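Side-chain contacts in putative nucleotide-diphospho-sugar transferase (Desulfovibrio desulfuricans subsp. desulfuricans, PDB 3CGX), which probably transfers a sugar from a nucleotide-diphospho-sugar donor to an acceptor, with a fold of the GT-A glycosyltransferase type: residues Leu198-Leu201 with Tyr202-Lys206; Leu225-Gln228 with Tyr229-Asp232; Glu67-Lys70 with Ala71-Gly74; Leu87-Arg90 with Met91-Ala94. All coordinates share one frame; numbering follows the deposited sequence.

All four contacts are local, three to five residues apart, and lie in or at the end of helices. Contact 1, on helix 195-204, is the buried one; contact 2, just beyond helix 223-226, lies at the surface. These two touch, with centres about 10 Å apart, because Asn199 binds Ile226 and Asp230, so one amide serves both. Contact 3, at the surface on helix 65-73, relies on aromatic packing. Contact 4, on helix 87-100, is partly buried and divides into an apolar side and a charged side. Contacts 1 and 4 lie on opposite sides of the chain's centre, their own centres about 31 Å apart, without touching.

Contact 1: Leu198-Leu201 with Tyr202-Lys206; sequences LNVL and YRTNK
The last turns of helix 195-204 hold this contact, in which Asn199 pairs with Arg203 and Val200 with Thr204, each four residues apart. Arg203 NH1 donates to Asn199 OD1 at 2.9 Å. The bond is close to straight, 166° at the hydrogen, and it meets a lone pair in the carbonyl plane of the amide. OD1 lies at the guanidinium edge, in its plane, while the amide itself is turned 65° away. A bend at chi3 carries the guanidinium of Arg203 round so that NH1 meets Asn199 OD1.

Near the helix end, Val200 O accepts twice. Thr204 N comes from one face of the carbonyl plane in the usual helical bond, while Thr204 OG1, 2.7 Å from Val200 O, comes from the other. With chi1 at 66°, OG1 sits between the backbone N and the carbonyl carbon, which turns the hydroxyl back onto the preceding turn and satisfies it there. Thr204 CG2 meanwhile packs on Val200 CG1 at 3.8 Å.

Tyr202 leaves on another side of the helix, and its OH is bonded to Asp223. Leu198, Leu201 and Tyr202 pack on Leu219 of helix 214-221, and Leu198 and Tyr202 also meet Ile226 of helix 223-226. Asn199 ND2 bonds to Ile226 O and Asp230 OD1, and Arg203 NH1 also donates to Ile231 O, tying the helix to the segment that follows helix 223-226.

Contact 2: Leu225-Gln228 with Tyr229-Asp232; sequences LIRQ and YDID
Arg227 grips the carboxylate of Asp230 side-on with two nitrogens, one to each oxygen, in a bidentate salt bridge. Arg227 NE lies 2.8 Å from Asp230 OD1, which receives it on its syn lone pair. Arg227 NH2 lies 2.9 Å from Asp230 OD2, again on the syn side but somewhat out of the carboxylate plane. The guanidinium and carboxylate planes are only 29° apart, consistent with the paired bonds. Bends at chi2 (-51°) and chi3 (-53°) fold the arginine chain back, bringing its end to a residue only three positions on.

Two waters bridge the same residues. Both donate to Arg227 O; the first accepts from Asp230 N, joining backbone to backbone, and the second also donates to Asp230 OD2, 2.6 Å away. The carboxylate is therefore held by direct and by water-mediated bonds.

The backbone beneath is a type I beta turn from Ile226 to Tyr229, closed by Tyr229 N bonding to Ile226 O at 3.0 Å. The Tyr229 ring lies back against Leu225: its edge atom CD2 is 3.4 Å from Leu225 O and its CE2 is 4.2 Å from Leu225 CD1. Gln228 O lies over one face of this ring.

Farther out, Ile231 packs on Trp196 and Val200 of helix 195-204. Tyr229 packs on Val195 of that same helix and on Val26 of helix 21-27, which Leu225 also meets through Val27.

Contact 3: Glu67-Lys70 with Ala71-Gly74; sequences EKFK and AWLG
The rings of Phe69 and Trp72 lie side by side and point the same way as an oblique aromatic pair, with their planes 42° apart and the Phe69 ring 5.9 Å in centroid distance from the six-membered ring of Trp72. The touching atoms are Phe69 CE1 and Trp72 CZ3, 3.7 Å apart, and CE1 meets the indole at its edge. One indole face carries Leu73 CG, 3.6 Å above the plane and offset toward the rim. At the edge of the Phe69 ring lies Leu73 CD1, 4.3 Å from Phe69 CD1. Leu73 thus touches both rings. The indole is set by chi1 of 171°, which puts CG anti to the backbone N and keeps the ring alongside Phe69.

Beyond this pair, Tyr58 stacks on Phe69, Tyr13 meets it edge-to-face, and Trp72 NE1 bonds to Gln41 while Arg37 makes a cation-pi contact with the indole. On another side of the helix, Lys70 NZ forms a salt bridge with Glu67 OE2 at 2.8 Å.

Gly74, the first residue beyond the helix, has positive phi (114°), and its N makes a weak bond to Lys70 O. Trp72 and Leu73 pack on Val40 of helix 29-47, and Leu73 and Lys70 touch Phe79 of strand 78-81. Helix 65-73 is the crossover of a beta-alpha-beta unit between strands 53-58 and 78-81.

Contact 4: Leu87-Arg90 with Met91-Ala94; sequences LGER and MKHA
Leu87 meets Met91 and Glu89 meets Lys92 in the first two turns of helix 87-100, whose side chains sort into an apolar side and a polar side. The backbone is regularly alpha-helical: Met91, Lys92, His93 and Ala94 each donate to the carbonyl four residues back, and the bond from Lys92 N to Gly88 O is the straightest, at 170°.

Among apolar contacts, Leu87 CG meets the CE methyl of Met91, a selenomethionine, at 3.9 Å. The Met91 chain bends at chi3 (-69°), which turns the methyl back over the helix start, where CE also lies 3.7 Å from Leu87 O. Met91 and Ala94 both pack on Phe10 of strand 5-11, so this side of the helix meets the sheet.

The charged contact joins Glu89 and Lys92, whose chains run alongside each other. Lys92 NZ is 3.3 Å from Glu89 OE2, a weak hydrogen bond within a salt bridge; its stronger partner is Asp159. The carboxylates of Glu89 and Asp159 lie close to each other, and the ammonium, paired with both, probably offsets their repulsion.

Two further polar ends are held by backbone carbonyls just before the helix: Arg90 NE bonds to Gly84 O, and His93 ND1 to Gln83 O.

Within the helix, the His93 ring stands nearly perpendicular to the Glu89 carboxylate. Over one face of that imidazole, offset toward the rim, sits Glu89 O, 3.0 Å from His93 CG.

Contact 1: Leu198-Leu201 with Tyr202-Lys206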
loop_
_atom_site.group_PDB
_atom_site.type_symbol
_atom_site.label_atom_id
_atom_site.label_comp_id
_atom_site.label_asym_id
_atom_site.label_seq_id
_atom_site.Cartn_x
_atom_site.Cartn_y
_atom_site.Cartn_z
ATOM N N LEU A 198 13.897 -7.188 3.221
ATOM C CA LEU A 198 14.546 -6.740 1.972
ATOM C C LEU A 198 15.358 -7.888 1.344
ATOM O O LEU A 198 15.382 -8.081 0.098
ATOM C CB LEU A 198 15.456 -5.527 2.215
ATOM C CG LEU A 198 15.962 -4.737 1.004
ATOM C CD1 LEU A 198 14.785 -3.930 0.421
ATOM C CD2 LEU A 198 17.133 -3.765 1.323
ATOM N N ASN A 199 16.053 -8.628 2.206
ATOM C CA ASN A 199 16.810 -9.798 1.759
ATOM C C ASN A 199 15.908 -10.848 1.082
ATOM O O ASN A 199 16.249 -11.400 0.016
ATOM C CB ASN A 199 17.562 -10.403 2.929
ATOM C CG ASN A 199 18.359 -11.623 2.553
ATOM O OD1 ASN A 199 17.823 -12.730 2.599
ATOM N ND2 ASN A 199 19.676 -11.456 2.297
ATOM N N VAL A 200 14.753 -11.101 1.682
ATOM C CA VAL A 200 13.779 -12.067 1.113
ATOM C C VAL A 200 13.201 -11.526 -0.185
ATOM O O VAL A 200 13.100 -12.281 -1.180
ATOM C CB VAL A 200 12.629 -12.388 2.096
ATOM C CG1 VAL A 200 11.542 -13.250 1.402
ATOM C CG2 VAL A 200 13.176 -13.014 3.393
ATOM N N LEU A 201 12.877 -10.234 -0.204
ATOM C CA LEU A 201 12.341 -9.581 -1.414
ATOM C C LEU A 201 13.311 -9.836 -2.566
ATOM O O LEU A 201 12.922 -10.221 -3.686
ATOM C CB LEU A 201 12.135 -8.070 -1.253
ATOM C CG LEU A 201 11.659 -7.206 -2.443
ATOM C CD1 LEU A 201 10.188 -7.506 -2.863
ATOM C CD2 LEU A 201 11.816 -5.676 -2.152
ATOM N N TYR A 202 14.583 -9.616 -2.268
ATOM C CA TYR A 202 15.683 -9.745 -3.255
ATOM C C TYR A 202 15.872 -11.171 -3.721
ATOM O O TYR A 202 15.902 -11.452 -4.919
ATOM C CB TYR A 202 17.012 -9.221 -2.647
ATOM C CG TYR A 202 18.232 -9.234 -3.587
ATOM C CD1 TYR A 202 18.140 -8.733 -4.894
ATOM C CD2 TYR A 202 19.465 -9.689 -3.148
ATOM C CE1 TYR A 202 19.246 -8.718 -5.733
ATOM C CE2 TYR A 202 20.577 -9.679 -3.982
ATOM C CZ TYR A 202 20.440 -9.196 -5.277
ATOM O OH TYR A 202 21.531 -9.166 -6.071
ATOM N N ARG A 203 15.935 -12.098 -2.785
ATOM C CA ARG A 203 16.329 -13.442 -3.147
ATOM C C ARG A 203 15.209 -14.275 -3.777
ATOM O O ARG A 203 15.487 -15.203 -4.528
ATOM C CB ARG A 203 16.908 -14.141 -1.965
ATOM C CG ARG A 203 18.284 -13.534 -1.583
ATOM C CD ARG A 203 18.659 -13.898 -0.213
ATOM N NE ARG A 203 19.017 -15.282 -0.141
ATOM C CZ ARG A 203 18.940 -16.001 0.977
ATOM N NH1 ARG A 203 18.486 -15.468 2.120
ATOM N NH2 ARG A 203 19.311 -17.253 0.955
ATOM N N THR A 204 13.970 -13.934 -3.486
ATOM C CA THR A 204 12.823 -14.675 -4.035
ATOM C C THR A 204 12.282 -14.087 -5.338
ATOM O O THR A 204 11.413 -14.678 -5.976
ATOM C CB THR A 204 11.687 -14.754 -2.990
ATOM O OG1 THR A 204 11.163 -13.433 -2.736
ATOM C CG2 THR A 204 12.199 -15.422 -1.679
ATOM N N ASN A 205 12.772 -12.932 -5.771
ATOM C CA ASN A 205 12.286 -12.360 -7.040
ATOM C C ASN A 205 13.267 -12.494 -8.194
ATOM O O ASN A 205 13.056 -11.909 -9.264
ATOM C CB ASN A 205 11.866 -10.904 -6.902
ATOM C CG ASN A 205 10.528 -10.758 -6.258
ATOM O OD1 ASN A 205 10.427 -10.438 -5.067
ATOM N ND2 ASN A 205 9.491 -11.029 -7.017
ATOM N N LYS A 206 14.363 -13.209 -7.961
ATOM C CA LYS A 206 15.187 -13.632 -9.070
ATOM C C LYS A 206 14.238 -14.502 -9.917
ATOM O O LYS A 206 13.498 -15.377 -9.408
ATOM C CB LYS A 206 16.407 -14.430 -8.627
#

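Contact 2: Leu225-Gln228 with Tyr229-Asp232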
loop_
_atom_site.group_PDB
_atom_site.type_symbol
_atom_site.label_atom_id
_atom_site.label_comp_id
_atom_site.label_asym_id
_atom_site.label_seq_id
_atom_site.Cartn_x
_atom_site.Cartn_y
_atom_site.Cartn_z
ATOM N N LEU A 225 25.842 -5.977 0.155
ATOM C CA LEU A 225 25.285 -5.503 1.431
ATOM C C LEU A 225 24.107 -6.420 1.858
ATOM O O LEU A 225 24.065 -6.962 2.967
ATOM C CB LEU A 225 24.825 -4.057 1.292
ATOM C CG LEU A 225 24.099 -3.476 2.507
ATOM C CD1 LEU A 225 24.951 -3.611 3.759
ATOM C CD2 LEU A 225 23.707 -2.035 2.127
ATOM N N ILE A 226 23.168 -6.591 0.958
ATOM C CA ILE A 226 21.947 -7.379 1.240
ATOM C C ILE A 226 22.210 -8.823 1.602
ATOM O O ILE A 226 21.598 -9.354 2.526
ATOM C CB ILE A 226 20.921 -7.273 0.097
ATOM C CG1 ILE A 226 20.476 -5.832 -0.056
ATOM C CG2 ILE A 226 19.699 -8.201 0.328
ATOM C CD1 ILE A 226 19.700 -5.620 -1.351
ATOM N N ARG A 227 23.177 -9.434 0.929
ATOM C CA ARG A 227 23.552 -10.832 1.184
ATOM C C ARG A 227 24.302 -11.101 2.510
ATOM O O ARG A 227 24.647 -12.235 2.816
ATOM C CB ARG A 227 24.353 -11.374 -0.023
ATOM C CG ARG A 227 23.532 -11.515 -1.334
ATOM C CD ARG A 227 22.225 -12.288 -1.186
ATOM N NE ARG A 227 22.422 -13.594 -0.557
ATOM C CZ ARG A 227 22.768 -14.671 -1.226
ATOM N NH1 ARG A 227 22.978 -14.559 -2.524
ATOM N NH2 ARG A 227 22.922 -15.839 -0.610
ATOM N N GLN A 228 24.565 -10.036 3.275
ATOM C CA GLN A 228 25.130 -10.145 4.606
ATOM C C GLN A 228 23.999 -10.287 5.644
ATOM O O GLN A 228 24.268 -10.402 6.843
ATOM C CB GLN A 228 26.004 -8.953 4.942
ATOM C CG GLN A 228 27.283 -8.892 4.096
ATOM C CD GLN A 228 28.167 -7.774 4.534
ATOM O OE1 GLN A 228 28.957 -7.940 5.456
ATOM N NE2 GLN A 228 28.063 -6.636 3.877
ATOM N N TYR A 229 22.761 -10.286 5.163
ATOM C CA TYR A 229 21.572 -10.420 6.041
ATOM C C TYR A 229 20.674 -11.538 5.555
ATOM O O TYR A 229 19.452 -11.424 5.523
ATOM C CB TYR A 229 20.832 -9.062 6.193
ATOM C CG TYR A 229 21.706 -8.009 6.804
ATOM C CD1 TYR A 229 21.823 -7.899 8.185
ATOM C CD2 TYR A 229 22.530 -7.215 6.009
ATOM C CE1 TYR A 229 22.673 -7.024 8.746
ATOM C CE2 TYR A 229 23.421 -6.319 6.593
ATOM C CZ TYR A 229 23.456 -6.211 7.974
ATOM O OH TYR A 229 24.335 -5.353 8.631
ATOM N N ASP A 230 21.297 -12.628 5.100
ATOM C CA ASP A 230 20.521 -13.768 4.630
ATOM C C ASP A 230 19.766 -14.418 5.780
ATOM O O ASP A 230 20.324 -14.667 6.840
ATOM C CB ASP A 230 21.396 -14.874 4.074
ATOM C CG ASP A 230 21.929 -14.598 2.682
ATOM O OD1 ASP A 230 21.462 -13.671 2.034
ATOM O OD2 ASP A 230 22.780 -15.392 2.217
ATOM N N ILE A 231 18.519 -14.737 5.538
ATOM C CA ILE A 231 17.770 -15.540 6.474
ATOM C C ILE A 231 17.457 -16.839 5.735
ATOM O O ILE A 231 17.233 -16.836 4.511
ATOM C CB ILE A 231 16.474 -14.834 6.988
ATOM C CG1 ILE A 231 15.793 -14.030 5.910
ATOM C CG2 ILE A 231 16.750 -13.816 8.060
ATOM C CD1 ILE A 231 14.505 -13.438 6.416
ATOM N N ASP A 232 17.528 -17.948 6.465
ATOM C CA ASP A 232 17.160 -19.271 5.937
ATOM C C ASP A 232 15.696 -19.266 5.480
ATOM O O ASP A 232 15.380 -18.925 4.334
ATOM C CB ASP A 232 17.398 -20.384 6.994
HETATM O O HOH W 1 24.259 -13.424 5.290
HETATM O O HOH W 2 25.320 -14.774 1.830
#

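Contact 3: Glu67-Lys70 with Ala71-Gly74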
loop_
_atom_site.group_PDB
_atom_site.type_symbol
_atom_site.label_atom_id
_atom_site.label_comp_id
_atom_site.label_asym_id
_atom_site.label_seq_id
_atom_site.Cartn_x
_atom_site.Cartn_y
_atom_site.Cartn_z
ATOM N N GLU A 67 3.559 20.333 -4.334
ATOM C CA GLU A 67 4.448 20.512 -5.476
ATOM C C GLU A 67 5.623 19.522 -5.404
ATOM O O GLU A 67 6.205 19.134 -6.435
ATOM C CB GLU A 67 4.917 21.970 -5.578
ATOM C CG GLU A 67 3.834 22.932 -5.972
ATOM C CD GLU A 67 3.246 22.654 -7.351
ATOM O OE1 GLU A 67 3.994 22.197 -8.241
ATOM O OE2 GLU A 67 2.023 22.885 -7.530
ATOM N N LYS A 68 5.956 19.077 -4.205
ATOM C CA LYS A 68 7.047 18.074 -4.048
ATOM C C LYS A 68 6.600 16.753 -4.692
ATOM O O LYS A 68 7.321 16.099 -5.453
ATOM C CB LYS A 68 7.431 17.858 -2.584
ATOM C CG LYS A 68 8.424 18.814 -2.074
ATOM C CD LYS A 68 8.734 18.560 -0.598
ATOM C CE LYS A 68 9.621 17.348 -0.472
ATOM N NZ LYS A 68 10.319 17.288 0.838
ATOM N N PHE A 69 5.338 16.424 -4.460
ATOM C CA PHE A 69 4.726 15.237 -5.053
ATOM C C PHE A 69 4.610 15.327 -6.569
ATOM O O PHE A 69 4.889 14.357 -7.270
ATOM C CB PHE A 69 3.370 14.893 -4.410
ATOM C CG PHE A 69 3.511 13.972 -3.217
ATOM C CD1 PHE A 69 3.743 12.603 -3.418
ATOM C CD2 PHE A 69 3.517 14.474 -1.933
ATOM C CE1 PHE A 69 3.937 11.742 -2.329
ATOM C CE2 PHE A 69 3.724 13.620 -0.831
ATOM C CZ PHE A 69 3.929 12.249 -1.037
ATOM N N LYS A 70 4.199 16.490 -7.061
ATOM C CA LYS A 70 4.083 16.696 -8.520
ATOM C C LYS A 70 5.466 16.582 -9.173
ATOM O O LYS A 70 5.632 15.955 -10.234
ATOM C CB LYS A 70 3.388 18.041 -8.873
ATOM C CG LYS A 70 2.013 18.145 -8.258
ATOM C CD LYS A 70 1.052 19.191 -8.815
ATOM C CE LYS A 70 1.648 20.357 -9.533
ATOM N NZ LYS A 70 0.631 21.506 -9.539
ATOM N N ALA A 71 6.469 17.185 -8.547
ATOM C CA ALA A 71 7.824 17.167 -9.097
ATOM C C ALA A 71 8.417 15.764 -9.099
ATOM O O ALA A 71 9.260 15.434 -9.920
ATOM C CB ALA A 71 8.747 18.168 -8.355
ATOM N N TRP A 72 7.960 14.941 -8.178
ATOM C CA TRP A 72 8.495 13.576 -8.030
ATOM C C TRP A 72 7.792 12.577 -8.967
ATOM O O TRP A 72 8.426 11.985 -9.842
ATOM C CB TRP A 72 8.391 13.106 -6.575
ATOM C CG TRP A 72 8.711 11.632 -6.361
ATOM C CD1 TRP A 72 9.560 10.868 -7.092
ATOM C CD2 TRP A 72 8.189 10.784 -5.341
ATOM N NE1 TRP A 72 9.595 9.577 -6.610
ATOM C CE2 TRP A 72 8.765 9.497 -5.529
ATOM C CE3 TRP A 72 7.278 10.973 -4.303
ATOM C CZ2 TRP A 72 8.467 8.424 -4.714
ATOM C CZ3 TRP A 72 6.964 9.904 -3.489
ATOM C CH2 TRP A 72 7.557 8.641 -3.697
ATOM N N LEU A 73 6.487 12.436 -8.769
ATOM C CA LEU A 73 5.650 11.463 -9.516
ATOM C C LEU A 73 4.942 12.029 -10.755
ATOM O O LEU A 73 4.479 11.277 -11.588
ATOM C CB LEU A 73 4.653 10.798 -8.561
ATOM C CG LEU A 73 5.337 10.059 -7.412
ATOM C CD1 LEU A 73 4.341 9.597 -6.373
ATOM C CD2 LEU A 73 6.125 8.844 -7.966
ATOM N N GLY A 74 4.929 13.339 -10.923
ATOM C CA GLY A 74 4.363 13.945 -12.126
ATOM C C GLY A 74 3.130 14.760 -11.860
ATOM O O GLY A 74 2.322 14.406 -10.997
#

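Contact 4: Leu87-Arg90 with Met91-Ala94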
loop_
_atom_site.group_PDB
_atom_site.type_symbol
_atom_site.label_atom_id
_atom_site.label_comp_id
_atom_site.label_asym_id
_atom_site.label_seq_id
_atom_site.Cartn_x
_atom_site.Cartn_y
_atom_site.Cartn_z
ATOM N N LEU A 87 -4.388 6.055 11.553
ATOM C CA LEU A 87 -4.431 5.381 10.239
ATOM C C LEU A 87 -5.849 4.948 9.909
ATOM O O LEU A 87 -6.278 5.033 8.766
ATOM C CB LEU A 87 -3.461 4.213 10.165
ATOM C CG LEU A 87 -3.342 3.536 8.788
ATOM C CD1 LEU A 87 -2.864 4.484 7.687
ATOM C CD2 LEU A 87 -2.401 2.345 8.864
ATOM N N GLY A 88 -6.625 4.589 10.928
ATOM C CA GLY A 88 -7.985 4.160 10.683
ATOM C C GLY A 88 -8.845 5.324 10.222
ATOM O O GLY A 88 -9.603 5.189 9.269
ATOM N N GLU A 89 -8.743 6.474 10.893
ATOM C CA GLU A 89 -9.464 7.683 10.445
ATOM C C GLU A 89 -9.041 8.111 9.030
ATOM O O GLU A 89 -9.874 8.492 8.206
ATOM C CB GLU A 89 -9.313 8.866 11.435
ATOM C CG GLU A 89 -10.030 8.602 12.784
ATOM C CD GLU A 89 -11.477 8.093 12.604
ATOM O OE1 GLU A 89 -12.363 8.915 12.277
ATOM O OE2 GLU A 89 -11.724 6.865 12.789
ATOM N N ARG A 90 -7.752 8.012 8.757
ATOM C CA ARG A 90 -7.207 8.399 7.428
ATOM C C ARG A 90 -7.787 7.508 6.332
ATOM O O ARG A 90 -8.197 7.989 5.284
ATOM C CB ARG A 90 -5.672 8.367 7.448
ATOM C CG ARG A 90 -5.116 9.487 8.298
ATOM C CD ARG A 90 -3.655 9.391 8.609
ATOM N NE ARG A 90 -3.299 10.601 9.366
ATOM C CZ ARG A 90 -2.066 10.940 9.724
ATOM N NH1 ARG A 90 -1.047 10.187 9.387
ATOM N NH2 ARG A 90 -1.850 12.039 10.431
HETATM N N MSE A 91 -7.869 6.205 6.598
HETATM C CA MSE A 91 -8.430 5.264 5.626
HETATM C C MSE A 91 -9.928 5.452 5.447
HETATM O O MSE A 91 -10.442 5.478 4.333
HETATM C CB MSE A 91 -8.137 3.820 6.030
HETATM C CG MSE A 91 -6.668 3.496 5.910
HETATM SE SE MSE A 91 -6.122 1.606 6.100
HETATM C CE MSE A 91 -6.491 1.377 8.005
ATOM N N LYS A 92 -10.637 5.554 6.559
ATOM C CA LYS A 92 -12.083 5.802 6.526
ATOM C C LYS A 92 -12.427 7.047 5.721
ATOM O O LYS A 92 -13.310 7.031 4.841
ATOM C CB LYS A 92 -12.634 5.988 7.951
ATOM C CG LYS A 92 -14.130 6.022 7.994
ATOM C CD LYS A 92 -14.613 6.570 9.309
ATOM C CE LYS A 92 -14.139 5.772 10.489
ATOM N NZ LYS A 92 -14.785 6.332 11.776
ATOM N N HIS A 93 -11.696 8.130 5.989
ATOM C CA HIS A 93 -11.947 9.392 5.285
ATOM C C HIS A 93 -11.661 9.320 3.769
ATOM O O HIS A 93 -12.436 9.822 2.935
ATOM C CB HIS A 93 -11.171 10.528 5.939
ATOM C CG HIS A 93 -11.621 10.819 7.338
ATOM N ND1 HIS A 93 -10.797 11.387 8.294
ATOM C CD2 HIS A 93 -12.801 10.560 7.964
ATOM C CE1 HIS A 93 -11.466 11.508 9.432
ATOM N NE2 HIS A 93 -12.677 10.999 9.262
ATOM N N ALA A 94 -10.590 8.634 3.403
ATOM C CA ALA A 94 -10.210 8.534 1.986
ATOM C C ALA A 94 -11.255 7.681 1.214
ATOM O O ALA A 94 -11.722 8.031 0.125
ATOM C CB ALA A 94 -8.793 7.963 1.849
#